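PDB 2D5C: shikimate dehydrogenase (NADP(+)) from Thermus thermophilus, which catalyses the reversible NADPH-linked reduction of 3-dehydroshikimate to shikimate, a step of the chorismate pathway that leads to the aromatic amino acids. Local coordinates for residues Arg3-Gly8 / Arg52-Val57; Ile113-Pro118 / Ala138-Trp143; Val164-Ala169 / Ser189-Glu194; Phe196-Ala201 / Lys219-Lys224. All coordinates share one frame; numbering follows the deposited sequence.

Contact 1: residues Arg3-Gly8 / Arg52-Val57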
loop_
_atom_site.group_PDB
_atom_site.type_symbol
_atom_site.label_atom_id
_atom_site.label_comp_id
_atom_site.label_asym_id
_atom_site.label_seq_id
_atom_site.Cartn_x
_atom_site.Cartn_y
_atom_site.Cartn_z
ATOM N N ARG A 3 -1.868 -1.577 13.160
ATOM C CA ARG A 3 -2.460 -2.843 13.570
ATOM C C ARG A 3 -2.102 -3.910 12.546
ATOM O O ARG A 3 -2.542 -3.846 11.396
ATOM C CB ARG A 3 -3.986 -2.731 13.669
ATOM C CG ARG A 3 -4.490 -1.755 14.723
ATOM C CD ARG A 3 -3.828 -2.010 16.063
ATOM N NE ARG A 3 -4.236 -1.043 17.077
ATOM C CZ ARG A 3 -3.534 -0.787 18.176
ATOM N NH1 ARG A 3 -2.390 -1.422 18.397
ATOM N NH2 ARG A 3 -3.975 0.101 19.057
ATOM N N PHE A 4 -1.297 -4.879 12.970
ATOM C CA PHE A 4 -0.859 -5.970 12.105
ATOM C C PHE A 4 -1.262 -7.320 12.684
ATOM O O PHE A 4 -1.687 -7.413 13.836
ATOM C CB PHE A 4 0.664 -5.940 11.948
ATOM C CG PHE A 4 1.191 -4.681 11.328
ATOM C CD1 PHE A 4 2.115 -3.893 12.005
ATOM C CD2 PHE A 4 0.783 -4.295 10.057
ATOM C CE1 PHE A 4 2.632 -2.735 11.428
ATOM C CE2 PHE A 4 1.287 -3.139 9.466
ATOM C CZ PHE A 4 2.219 -2.354 10.153
ATOM N N ALA A 5 -1.124 -8.371 11.881
ATOM C CA ALA A 5 -1.459 -9.711 12.344
ATOM C C ALA A 5 -0.967 -10.774 11.378
ATOM O O ALA A 5 -0.701 -10.487 10.211
ATOM C CB ALA A 5 -2.979 -9.842 12.523
ATOM N N VAL A 6 -0.810 -11.994 11.884
ATOM C CA VAL A 6 -0.427 -13.127 11.051
ATOM C C VAL A 6 -1.671 -14.010 11.101
ATOM O O VAL A 6 -2.153 -14.358 12.183
ATOM C CB VAL A 6 0.805 -13.910 11.596
ATOM C CG1 VAL A 6 0.534 -14.438 13.009
ATOM C CG2 VAL A 6 1.131 -15.071 10.656
ATOM N N LEU A 7 -2.215 -14.329 9.932
ATOM C CA LEU A 7 -3.413 -15.154 9.836
ATOM C C LEU A 7 -3.043 -16.552 9.357
ATOM O O LEU A 7 -2.233 -16.710 8.442
ATOM C CB LEU A 7 -4.408 -14.533 8.853
ATOM C CG LEU A 7 -4.790 -13.064 9.062
ATOM C CD1 LEU A 7 -5.725 -12.621 7.946
ATOM C CD2 LEU A 7 -5.447 -12.883 10.423
ATOM N N GLY A 8 -3.640 -17.566 9.973
ATOM C CA GLY A 8 -3.339 -18.927 9.578
ATOM C C GLY A 8 -3.859 -19.951 10.564
ATOM O O GLY A 8 -4.701 -19.655 11.415
ATOM N N ARG A 52 -11.127 -3.461 7.177
ATOM C CA ARG A 52 -11.572 -2.402 8.078
ATOM C C ARG A 52 -10.658 -2.054 9.248
ATOM O O ARG A 52 -10.564 -0.881 9.629
ATOM C CB ARG A 52 -12.948 -2.756 8.652
ATOM C CG ARG A 52 -14.021 -3.109 7.640
ATOM C CD ARG A 52 -15.236 -3.687 8.361
ATOM N NE ARG A 52 -16.289 -4.131 7.450
ATOM C CZ ARG A 52 -17.063 -3.317 6.736
ATOM N NH1 ARG A 52 -16.910 -2.000 6.822
ATOM N NH2 ARG A 52 -17.993 -3.821 5.932
ATOM N N ALA A 53 -9.977 -3.044 9.815
ATOM C CA ALA A 53 -9.163 -2.773 10.993
ATOM C C ALA A 53 -7.669 -3.080 11.015
ATOM O O ALA A 53 -7.043 -2.920 12.061
ATOM C CB ALA A 53 -9.828 -3.428 12.204
ATOM N N PHE A 54 -7.083 -3.511 9.900
ATOM C CA PHE A 54 -5.645 -3.793 9.899
ATOM C C PHE A 54 -4.934 -3.095 8.760
ATOM O O PHE A 54 -5.476 -2.995 7.662
ATOM C CB PHE A 54 -5.374 -5.296 9.788
ATOM C CG PHE A 54 -5.779 -6.070 11.004
ATOM C CD1 PHE A 54 -7.120 -6.259 11.304
ATOM C CD2 PHE A 54 -4.814 -6.581 11.869
ATOM C CE1 PHE A 54 -7.504 -6.952 12.458
ATOM C CE2 PHE A 54 -5.183 -7.273 13.024
ATOM C CZ PHE A 54 -6.530 -7.458 13.319
ATOM N N ARG A 55 -3.718 -2.614 9.026
ATOM C CA ARG A 55 -2.935 -1.953 7.980
ATOM C C ARG A 55 -2.338 -3.023 7.073
ATOM O O ARG A 55 -2.134 -2.799 5.883
ATOM C CB ARG A 55 -1.804 -1.131 8.591
ATOM C CG ARG A 55 -0.734 -0.692 7.601
ATOM C CD ARG A 55 -1.266 0.283 6.555
ATOM N NE ARG A 55 -0.169 0.861 5.787
ATOM C CZ ARG A 55 -0.312 1.811 4.867
ATOM N NH1 ARG A 55 -1.516 2.303 4.594
ATOM N NH2 ARG A 55 0.751 2.264 4.210
ATOM N N GLY A 56 -2.039 -4.177 7.657
ATOM C CA GLY A 56 -1.469 -5.270 6.893
ATOM C C GLY A 56 -1.446 -6.549 7.694
ATOM O O GLY A 56 -1.558 -6.533 8.921
ATOM N N VAL A 57 -1.331 -7.670 6.998
ATOM C CA VAL A 57 -1.268 -8.958 7.670
ATOM C C VAL A 57 -0.377 -9.870 6.874
ATOM O O VAL A 57 -0.185 -9.675 5.667
ATOM C CB VAL A 57 -2.654 -9.661 7.784
ATOM C CG1 VAL A 57 -3.614 -8.829 8.606
ATOM C CG2 VAL A 57 -3.224 -9.943 6.382
#
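The F4 ring turns an edge to G56, with CD2 3.4 Å from G56 O and that oxygen near the ring plane, while R55 comes to it obliquely, its CG 3.7 Å from F4 CE2. F54 also meets its neighbours at an edge: F4 O lies near its ring plane, 3.6 Å from F54 CE2, and A5 CB approaches F54 CE2 at a slant, 3.4 Å away. The contact illustrates how a strand that follows closely on a helix is brought beside its partner. In the mixed sheet of the substrate-binding domain, strand 2-8 lies between parallel strands 31-37 and 56-59, and helix 43-53 connects 31-37 to 56-59 in a beta-alpha-beta crossover that passes over strand 2-8. One backbone bond, R55 N to R3 O at 2.9 Å, joins the segments; the buried N of G56 has no partner in the model. R55 turns its chain beside its own carbonyl carbon (chi1 165°), bends at chi2 and runs alongside F4, carrying its guanidinium on to the carbonyl of W243 in its own chain and to that of L242 of the second subunit. An alanine at F4 removes the ring, and would probably leave W243 without its stacking partner and a gap beside CG of R55. V6 points away from this pairing and touches the bound shikimate. Farther along, L7 CD1 rests 4.0 Å from V57 CG2.

Contact 2: residues Ile113-Pro118 / Ala138-Trp143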
loop_
_atom_site.group_PDB
_atom_site.type_symbol
_atom_site.label_atom_id
_atom_site.label_comp_id
_atom_site.label_asym_id
_atom_site.label_seq_id
_atom_site.Cartn_x
_atom_site.Cartn_y
_atom_site.Cartn_z
ATOM N N ILE A 113 25.871 -18.286 2.102
ATOM C CA ILE A 113 25.552 -19.433 1.266
ATOM C C ILE A 113 25.802 -19.002 -0.173
ATOM O O ILE A 113 25.134 -18.105 -0.681
ATOM C CB ILE A 113 24.079 -19.847 1.430
ATOM C CG1 ILE A 113 23.749 -20.034 2.914
ATOM C CG2 ILE A 113 23.811 -21.134 0.653
ATOM C CD1 ILE A 113 24.467 -21.194 3.575
ATOM N N PRO A 114 26.770 -19.632 -0.849
ATOM C CA PRO A 114 27.082 -19.278 -2.234
ATOM C C PRO A 114 25.941 -19.548 -3.210
ATOM O O PRO A 114 25.277 -20.582 -3.136
ATOM C CB PRO A 114 28.317 -20.122 -2.531
ATOM C CG PRO A 114 28.084 -21.337 -1.727
ATOM C CD PRO A 114 27.578 -20.785 -0.413
ATOM N N LEU A 115 25.714 -18.609 -4.121
ATOM C CA LEU A 115 24.659 -18.778 -5.104
ATOM C C LEU A 115 25.165 -19.686 -6.204
ATOM O O LEU A 115 25.429 -19.248 -7.321
ATOM C CB LEU A 115 24.232 -17.424 -5.672
ATOM C CG LEU A 115 23.355 -16.602 -4.725
ATOM C CD1 LEU A 115 23.122 -15.211 -5.307
ATOM C CD2 LEU A 115 22.029 -17.325 -4.506
ATOM N N LYS A 116 25.307 -20.963 -5.868
ATOM C CA LYS A 116 25.785 -21.953 -6.813
ATOM C C LYS A 116 24.803 -23.107 -6.922
ATOM O O LYS A 116 24.336 -23.639 -5.914
ATOM C CB LYS A 116 27.157 -22.478 -6.380
ATOM C CG LYS A 116 28.208 -21.387 -6.246
ATOM C CD LYS A 116 29.615 -21.936 -6.398
ATOM C CE LYS A 116 30.629 -20.806 -6.524
ATOM N NZ LYS A 116 31.933 -21.288 -7.065
ATOM N N GLY A 117 24.488 -23.480 -8.156
ATOM C CA GLY A 117 23.574 -24.581 -8.386
ATOM C C GLY A 117 24.337 -25.814 -8.812
ATOM O O GLY A 117 25.572 -25.821 -8.785
ATOM N N PRO A 118 23.641 -26.888 -9.205
ATOM C CA PRO A 118 22.177 -26.982 -9.259
ATOM C C PRO A 118 21.592 -26.851 -7.860
ATOM O O PRO A 118 22.146 -27.385 -6.899
ATOM C CB PRO A 118 21.942 -28.382 -9.823
ATOM C CG PRO A 118 23.175 -28.657 -10.609
ATOM C CD PRO A 118 24.256 -28.117 -9.722
ATOM N N ALA A 138 17.625 -15.279 -9.333
ATOM C CA ALA A 138 19.047 -15.102 -9.039
ATOM C C ALA A 138 19.935 -15.700 -10.127
ATOM O O ALA A 138 21.166 -15.610 -10.063
ATOM C CB ALA A 138 19.378 -15.726 -7.690
ATOM N N GLY A 139 19.319 -16.332 -11.120
ATOM C CA GLY A 139 20.072 -16.903 -12.217
ATOM C C GLY A 139 20.686 -18.276 -12.030
ATOM O O GLY A 139 21.611 -18.631 -12.758
ATOM N N LEU A 140 20.195 -19.064 -11.076
ATOM C CA LEU A 140 20.762 -20.395 -10.879
ATOM C C LEU A 140 19.974 -21.456 -11.610
ATOM O O LEU A 140 18.831 -21.228 -12.012
ATOM C CB LEU A 140 20.773 -20.784 -9.403
ATOM C CG LEU A 140 21.485 -19.912 -8.383
ATOM C CD1 LEU A 140 21.574 -20.672 -7.074
ATOM C CD2 LEU A 140 22.887 -19.528 -8.877
ATOM N N GLU A 141 20.619 -22.603 -11.796
ATOM C CA GLU A 141 19.991 -23.767 -12.398
ATOM C C GLU A 141 19.182 -24.364 -11.241
ATOM O O GLU A 141 19.755 -24.723 -10.219
ATOM C CB GLU A 141 21.052 -24.769 -12.834
ATOM C CG GLU A 141 20.494 -26.078 -13.377
ATOM C CD GLU A 141 21.579 -27.025 -13.870
ATOM O OE1 GLU A 141 21.233 -28.083 -14.439
ATOM O OE2 GLU A 141 22.779 -26.718 -13.684
ATOM N N VAL A 142 17.869 -24.476 -11.410
ATOM C CA VAL A 142 17.011 -24.989 -10.343
ATOM C C VAL A 142 16.331 -26.315 -10.693
ATOM O O VAL A 142 15.842 -26.494 -11.813
ATOM C CB VAL A 142 15.908 -23.947 -9.989
ATOM C CG1 VAL A 142 15.135 -24.377 -8.748
ATOM C CG2 VAL A 142 16.539 -22.585 -9.760
ATOM N N TRP A 143 16.325 -27.236 -9.729
ATOM C CA TRP A 143 15.659 -28.525 -9.886
ATOM C C TRP A 143 14.576 -28.536 -8.819
ATOM O O TRP A 143 14.731 -27.907 -7.765
ATOM C CB TRP A 143 16.594 -29.696 -9.619
ATOM C CG TRP A 143 17.740 -29.808 -10.550
ATOM C CD1 TRP A 143 17.892 -29.189 -11.759
ATOM C CD2 TRP A 143 18.905 -30.609 -10.358
ATOM N NE1 TRP A 143 19.089 -29.559 -12.332
ATOM C CE2 TRP A 143 19.730 -30.432 -11.490
ATOM C CE3 TRP A 143 19.331 -31.463 -9.336
ATOM C CZ2 TRP A 143 20.961 -31.080 -11.628
ATOM C CZ3 TRP A 143 20.558 -32.110 -9.473
ATOM C CH2 TRP A 143 21.357 -31.912 -10.613
#
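A cis peptide bond between G117 and P118 delivers the proline ring onto a face of the W143 indole, a CH-pi contact in which P118 CB stands 3.5 Å from the centroid of the six-membered ring, 16° off its normal. The setting is the Rossmann-type NADP domain: residues 113-118 lead into strand 119-122, and residues 138-143 lead from helix 126-137 into the neighbouring parallel strand 142-145. The lead-in to the first strand of a beta-alpha-beta unit thus packs on the link from its helix to the second strand. P118 CG lies on the same side of the indole but beyond the rim, 3.4 Å from W143 CZ2. E141 runs beside the proline; from a chi1 of 175° its extended chain carries OE2 to 3.7 Å from P118 CG, and OE1 takes a weak hydrogen bond from W143 NE1. Putting a leucine in place of W143 would probably leave P118 without its flat support, R162 without its cation-pi partner, and the E141 carboxylate freer to turn. No hydrogen bond crosses between the segments; P118 CA only makes a CA-H...O contact with E141 O at 3.4 Å. At the other end a Schellman motif at G139 closes the helix, and L115 centres an inverse gamma turn. There the L140 isobutyl group lies against the L115-K116 peptide, with L140 CD2 3.0 Å from L115 O.

Contact 3: residues Val164-Ala169 / Ser189-Glu194. With SO4 (sulfate ion), chain C.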
loop_
_atom_site.group_PDB
_atom_site.type_symbol
_atom_site.label_atom_id
_atom_site.label_comp_id
_atom_site.label_asym_id
_atom_site.label_seq_id
_atom_site.Cartn_x
_atom_site.Cartn_y
_atom_site.Cartn_z
ATOM N N VAL A 164 12.903 -33.334 -11.039
ATOM C CA VAL A 164 13.768 -34.505 -10.922
ATOM C C VAL A 164 13.311 -35.512 -9.887
ATOM O O VAL A 164 12.502 -35.200 -9.010
ATOM C CB VAL A 164 15.221 -34.089 -10.549
ATOM C CG1 VAL A 164 15.759 -33.110 -11.565
ATOM C CG2 VAL A 164 15.259 -33.471 -9.157
ATOM N N PRO A 165 13.779 -36.766 -10.022
ATOM C CA PRO A 165 13.407 -37.788 -9.051
ATOM C C PRO A 165 14.274 -37.445 -7.846
ATOM O O PRO A 165 15.326 -36.816 -8.004
ATOM C CB PRO A 165 13.797 -39.087 -9.745
ATOM C CG PRO A 165 14.929 -38.683 -10.632
ATOM C CD PRO A 165 14.461 -37.360 -11.182
ATOM N N LEU A 166 13.852 -37.854 -6.656
ATOM C CA LEU A 166 14.562 -37.522 -5.429
ATOM C C LEU A 166 16.051 -37.865 -5.324
ATOM O O LEU A 166 16.801 -37.143 -4.659
ATOM C CB LEU A 166 13.825 -38.119 -4.233
ATOM C CG LEU A 166 14.265 -37.627 -2.855
ATOM C CD1 LEU A 166 13.998 -36.133 -2.723
ATOM C CD2 LEU A 166 13.496 -38.387 -1.781
ATOM N N GLU A 167 16.489 -38.939 -5.977
ATOM C CA GLU A 167 17.901 -39.332 -5.876
ATOM C C GLU A 167 18.874 -38.345 -6.514
ATOM O O GLU A 167 20.078 -38.411 -6.273
ATOM C CB GLU A 167 18.124 -40.742 -6.441
ATOM C CG GLU A 167 18.072 -40.883 -7.956
ATOM C CD GLU A 167 16.718 -41.326 -8.477
ATOM O OE1 GLU A 167 16.645 -41.712 -9.664
ATOM O OE2 GLU A 167 15.726 -41.284 -7.715
ATOM N N LYS A 168 18.354 -37.416 -7.305
ATOM C CA LYS A 168 19.207 -36.413 -7.929
ATOM C C LYS A 168 19.728 -35.453 -6.865
ATOM O O LYS A 168 20.587 -34.616 -7.149
ATOM C CB LYS A 168 18.429 -35.642 -8.991
ATOM C CG LYS A 168 18.248 -36.417 -10.286
ATOM C CD LYS A 168 19.552 -36.486 -11.070
ATOM C CE LYS A 168 19.972 -35.102 -11.551
ATOM N NZ LYS A 168 21.174 -35.155 -12.430
ATOM N N ALA A 169 19.210 -35.569 -5.642
ATOM C CA ALA A 169 19.658 -34.694 -4.560
ATOM C C ALA A 169 21.164 -34.880 -4.327
ATOM O O ALA A 169 21.839 -33.979 -3.837
ATOM C CB ALA A 169 18.884 -35.004 -3.258
ATOM N N SER A 189 12.641 -36.651 8.297
ATOM C CA SER A 189 13.389 -35.851 7.335
ATOM C C SER A 189 12.853 -36.190 5.950
ATOM O O SER A 189 12.548 -37.351 5.653
ATOM C CB SER A 189 14.885 -36.183 7.415
ATOM O OG SER A 189 15.583 -35.662 6.290
ATOM N N PRO A 190 12.748 -35.180 5.071
ATOM C CA PRO A 190 12.238 -35.390 3.713
ATOM C C PRO A 190 13.177 -36.164 2.806
ATOM O O PRO A 190 12.771 -36.657 1.744
ATOM C CB PRO A 190 12.004 -33.962 3.214
ATOM C CG PRO A 190 13.137 -33.203 3.901
ATOM C CD PRO A 190 13.076 -33.763 5.307
ATOM N N LEU A 191 14.423 -36.315 3.248
ATOM C CA LEU A 191 15.425 -36.984 2.438
ATOM C C LEU A 191 16.222 -38.057 3.187
ATOM O O LEU A 191 16.753 -37.791 4.254
ATOM C CB LEU A 191 16.388 -35.908 1.908
ATOM C CG LEU A 191 17.366 -36.218 0.784
ATOM C CD1 LEU A 191 16.614 -36.271 -0.529
ATOM C CD2 LEU A 191 18.428 -35.133 0.718
ATOM N N PRO A 192 16.293 -39.285 2.642
ATOM C CA PRO A 192 17.061 -40.356 3.295
ATOM C C PRO A 192 18.508 -39.854 3.360
ATOM O O PRO A 192 18.974 -39.235 2.410
ATOM C CB PRO A 192 16.943 -41.519 2.308
ATOM C CG PRO A 192 15.633 -41.270 1.634
ATOM C CD PRO A 192 15.643 -39.778 1.415
ATOM N N ALA A 193 19.208 -40.118 4.464
ATOM C CA ALA A 193 20.595 -39.671 4.644
ATOM C C ALA A 193 21.530 -39.961 3.464
ATOM O O ALA A 193 22.375 -39.124 3.110
ATOM C CB ALA A 193 21.173 -40.286 5.924
ATOM N N GLU A 194 21.385 -41.136 2.857
ATOM C CA GLU A 194 22.229 -41.522 1.726
ATOM C C GLU A 194 21.976 -40.743 0.433
ATOM O O GLU A 194 22.713 -40.920 -0.544
ATOM C CB GLU A 194 22.090 -43.023 1.438
ATOM C CG GLU A 194 20.670 -43.488 1.113
ATOM C CD GLU A 194 20.631 -44.913 0.564
ATOM O OE1 GLU A 194 21.565 -45.694 0.855
ATOM O OE2 GLU A 194 19.663 -45.258 -0.151
HETATM S S SO4 C . 17.015 -42.639 6.622
HETATM O O1 SO4 C . 18.261 -41.605 6.500
HETATM O O2 SO4 C . 17.081 -43.443 5.425
HETATM O O3 SO4 C . 17.126 -43.347 7.720
HETATM O O4 SO4 C . 15.867 -41.778 6.549
#
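L166 and L191 meet through their methyl groups, CD1 to CD1 at 3.4 Å, tighter than usual for two carbons. In both side chains the first torsion sets CG beside the carbonyl carbon (chi1 -168° in L166 and -166° in L191), and they cross at a slant, with L191 CD1 also 3.6 Å from L166 CG. A169, one turn further along the 3-10 segment 166-169, adds its CB, 3.8 Å from the same L191 CD1. This methyl is thus held by two residues of the loop after strand 162-163, while L166 also touches L122 of the central strand 119-122 of the NADP domain. Toward the surface the fit slackens: exposed P192 reaches L166 only through CD, 4.1 Å from L166 CD2. Just beyond it, A193 N, opening another short 3-10 segment, gives a nearly straight hydrogen bond (171°) to O1 of a sulfate, 2.7 Å away and probably from the crystallisation liquor; the N-terminal end of that turn may help to attract the anion. No hydrogen bond passes between residues 164-169 and 189-194. Their small interface is therefore a matter of hydrocarbon shape: the join rests on the fit of methyls and has no directional bond to fix it.

Contact 4: residues Phe196-Ala201 / Lys219-Lys224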
loop_
_atom_site.group_PDB
_atom_site.type_symbol
_atom_site.label_atom_id
_atom_site.label_comp_id
_atom_site.label_asym_id
_atom_site.label_seq_id
_atom_site.Cartn_x
_atom_site.Cartn_y
_atom_site.Cartn_z
ATOM N N PHE A 196 21.816 -37.351 0.405
ATOM C CA PHE A 196 22.417 -36.023 0.543
ATOM C C PHE A 196 23.699 -35.943 -0.288
ATOM O O PHE A 196 24.385 -36.954 -0.477
ATOM C CB PHE A 196 22.812 -35.727 2.000
ATOM C CG PHE A 196 21.664 -35.304 2.890
ATOM C CD1 PHE A 196 20.742 -36.237 3.356
ATOM C CD2 PHE A 196 21.515 -33.973 3.270
ATOM C CE1 PHE A 196 19.689 -35.850 4.191
ATOM C CE2 PHE A 196 20.461 -33.570 4.109
ATOM C CZ PHE A 196 19.551 -34.510 4.568
ATOM N N PRO A 197 24.035 -34.747 -0.806
ATOM C CA PRO A 197 25.263 -34.599 -1.595
ATOM C C PRO A 197 26.437 -34.586 -0.598
ATOM O O PRO A 197 26.232 -34.256 0.569
ATOM C CB PRO A 197 25.062 -33.254 -2.275
ATOM C CG PRO A 197 24.363 -32.449 -1.193
ATOM C CD PRO A 197 23.289 -33.477 -0.765
ATOM N N GLU A 198 27.644 -34.969 -1.032
ATOM C CA GLU A 198 28.802 -34.990 -0.120
ATOM C C GLU A 198 29.434 -33.593 0.015
ATOM O O GLU A 198 30.360 -33.387 0.804
ATOM C CB GLU A 198 29.866 -36.009 -0.578
ATOM C CG GLU A 198 29.443 -37.488 -0.687
ATOM C CD GLU A 198 29.253 -38.198 0.647
ATOM O OE1 GLU A 198 29.993 -37.923 1.629
ATOM O OE2 GLU A 198 28.354 -39.067 0.677
ATOM N N GLU A 199 28.931 -32.635 -0.764
ATOM C CA GLU A 199 29.428 -31.260 -0.696
ATOM C C GLU A 199 28.373 -30.248 -1.135
ATOM O O GLU A 199 27.526 -30.541 -1.978
ATOM C CB GLU A 199 30.677 -31.084 -1.564
ATOM C CG GLU A 199 30.388 -30.970 -3.054
ATOM C CD GLU A 199 31.572 -30.422 -3.840
ATOM O OE1 GLU A 199 32.446 -31.217 -4.235
ATOM O OE2 GLU A 199 31.629 -29.191 -4.061
ATOM N N GLY A 200 28.433 -29.055 -0.557
ATOM C CA GLY A 200 27.480 -28.017 -0.894
ATOM C C GLY A 200 26.851 -27.371 0.328
ATOM O O GLY A 200 27.490 -27.267 1.378
ATOM N N ALA A 201 25.596 -26.934 0.193
ATOM C CA ALA A 201 24.884 -26.280 1.285
ATOM C C ALA A 201 23.419 -26.746 1.387
ATOM O O ALA A 201 22.848 -27.268 0.421
ATOM C CB ALA A 201 24.932 -24.755 1.105
ATOM N N LYS A 219 24.488 -31.059 8.167
ATOM C CA LYS A 219 25.709 -30.594 8.808
ATOM C C LYS A 219 26.691 -31.758 9.005
ATOM O O LYS A 219 27.878 -31.636 8.699
ATOM C CB LYS A 219 25.377 -29.915 10.138
ATOM C CG LYS A 219 26.570 -29.310 10.839
ATOM C CD LYS A 219 26.140 -28.242 11.842
ATOM C CE LYS A 219 25.238 -28.803 12.923
ATOM N NZ LYS A 219 24.805 -27.741 13.876
ATOM N N ALA A 220 26.194 -32.896 9.482
ATOM C CA ALA A 220 27.055 -34.066 9.692
ATOM C C ALA A 220 27.638 -34.635 8.397
ATOM O O ALA A 220 28.686 -35.313 8.412
ATOM C CB ALA A 220 26.270 -35.159 10.427
ATOM N N LYS A 221 26.961 -34.355 7.284
ATOM C CA LYS A 221 27.359 -34.831 5.962
ATOM C C LYS A 221 28.472 -33.992 5.346
ATOM O O LYS A 221 29.051 -34.364 4.328
ATOM C CB LYS A 221 26.158 -34.807 5.014
ATOM C CG LYS A 221 26.364 -35.555 3.710
ATOM C CD LYS A 221 26.332 -37.058 3.939
ATOM C CE LYS A 221 24.992 -37.486 4.523
ATOM N NZ LYS A 221 24.966 -38.921 4.914
ATOM N N GLY A 222 28.760 -32.851 5.954
ATOM C CA GLY A 222 29.795 -31.992 5.422
ATOM C C GLY A 222 29.241 -30.907 4.522
ATOM O O GLY A 222 29.911 -30.492 3.573
ATOM N N LEU A 223 28.015 -30.459 4.800
ATOM C CA LEU A 223 27.391 -29.395 4.023
ATOM C C LEU A 223 27.288 -28.144 4.879
ATOM O O LEU A 223 27.149 -28.224 6.102
ATOM C CB LEU A 223 25.968 -29.786 3.566
ATOM C CG LEU A 223 25.791 -31.081 2.772
ATOM C CD1 LEU A 223 24.331 -31.166 2.332
ATOM C CD2 LEU A 223 26.708 -31.119 1.572
ATOM N N LYS A 224 27.351 -26.981 4.238
ATOM C CA LYS A 224 27.211 -25.719 4.951
ATOM C C LYS A 224 25.699 -25.600 5.179
ATOM O O LYS A 224 24.923 -25.944 4.289
ATOM C CB LYS A 224 27.711 -24.563 4.074
ATOM C CG LYS A 224 27.828 -23.240 4.811
ATOM C CD LYS A 224 28.315 -22.133 3.881
ATOM C CE LYS A 224 28.462 -20.810 4.620
ATOM N NZ LYS A 224 29.440 -20.905 5.737
HETATM O O HOH W 1 31.909 -32.213 2.393
HETATM O O HOH W 2 31.836 -34.181 3.423
#
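A201 and K224 form a parallel beta bridge, K224 N donating to G200 O at 2.9 Å (167° at the hydrogen) and A201 CA lying 3.0 Å from K224 O. With it the outermost strand 224-226 of the NADP-domain sheet begins to pair with 201-204, and helix 213-220 makes the beta-alpha-beta crossover between them. The helix is closed by a Schellman motif at G222, whose positive phi suits glycine. L223 follows and packs against residues 196-200. Its CD2 presses on backbone, 3.3 Å from P197 O, while CD1 lies 3.8 Å from P197 CG and reaches the edge of the F196 ring, 4.1 Å from CD2 there; the leucine and proline side chains cross at about a right angle. K221 CG stands beside the carbonyl carbon of its own residue (chi1 -167°), and bends at chi2 and chi3 bring CE to 3.8 Å from F196 CB before NZ bonds to A193 O. The carboxylate of E198 stays apart from that amine, with OE2 5.4 Å from K221 NZ. A water donates to both E198 O and K221 O, and lies 2.9 Å from K221 O.

The four contacts follow one another along the chain without overlap, and they divide between two domains. Contact 1 belongs to the mixed sheet of the substrate-binding domain; its centre lies about 34 to 39 Å from the centres of the others, on the opposite side of the chain's centre. Contacts 2, 3 and 4 cluster around the parallel sheet of the NADP domain, their centres about 13 to 18 Å apart, and all three touch. W143 of contact 2 packs on V164 and K168 of contact 3, I113 on A201 and K224 of contact 4, and L191 O of contact 3 meets the F196 ring of contact 4. The contacts therefore lie within one domain or the other and none spans the two, in an enzyme that brings shikimate and cofactor together.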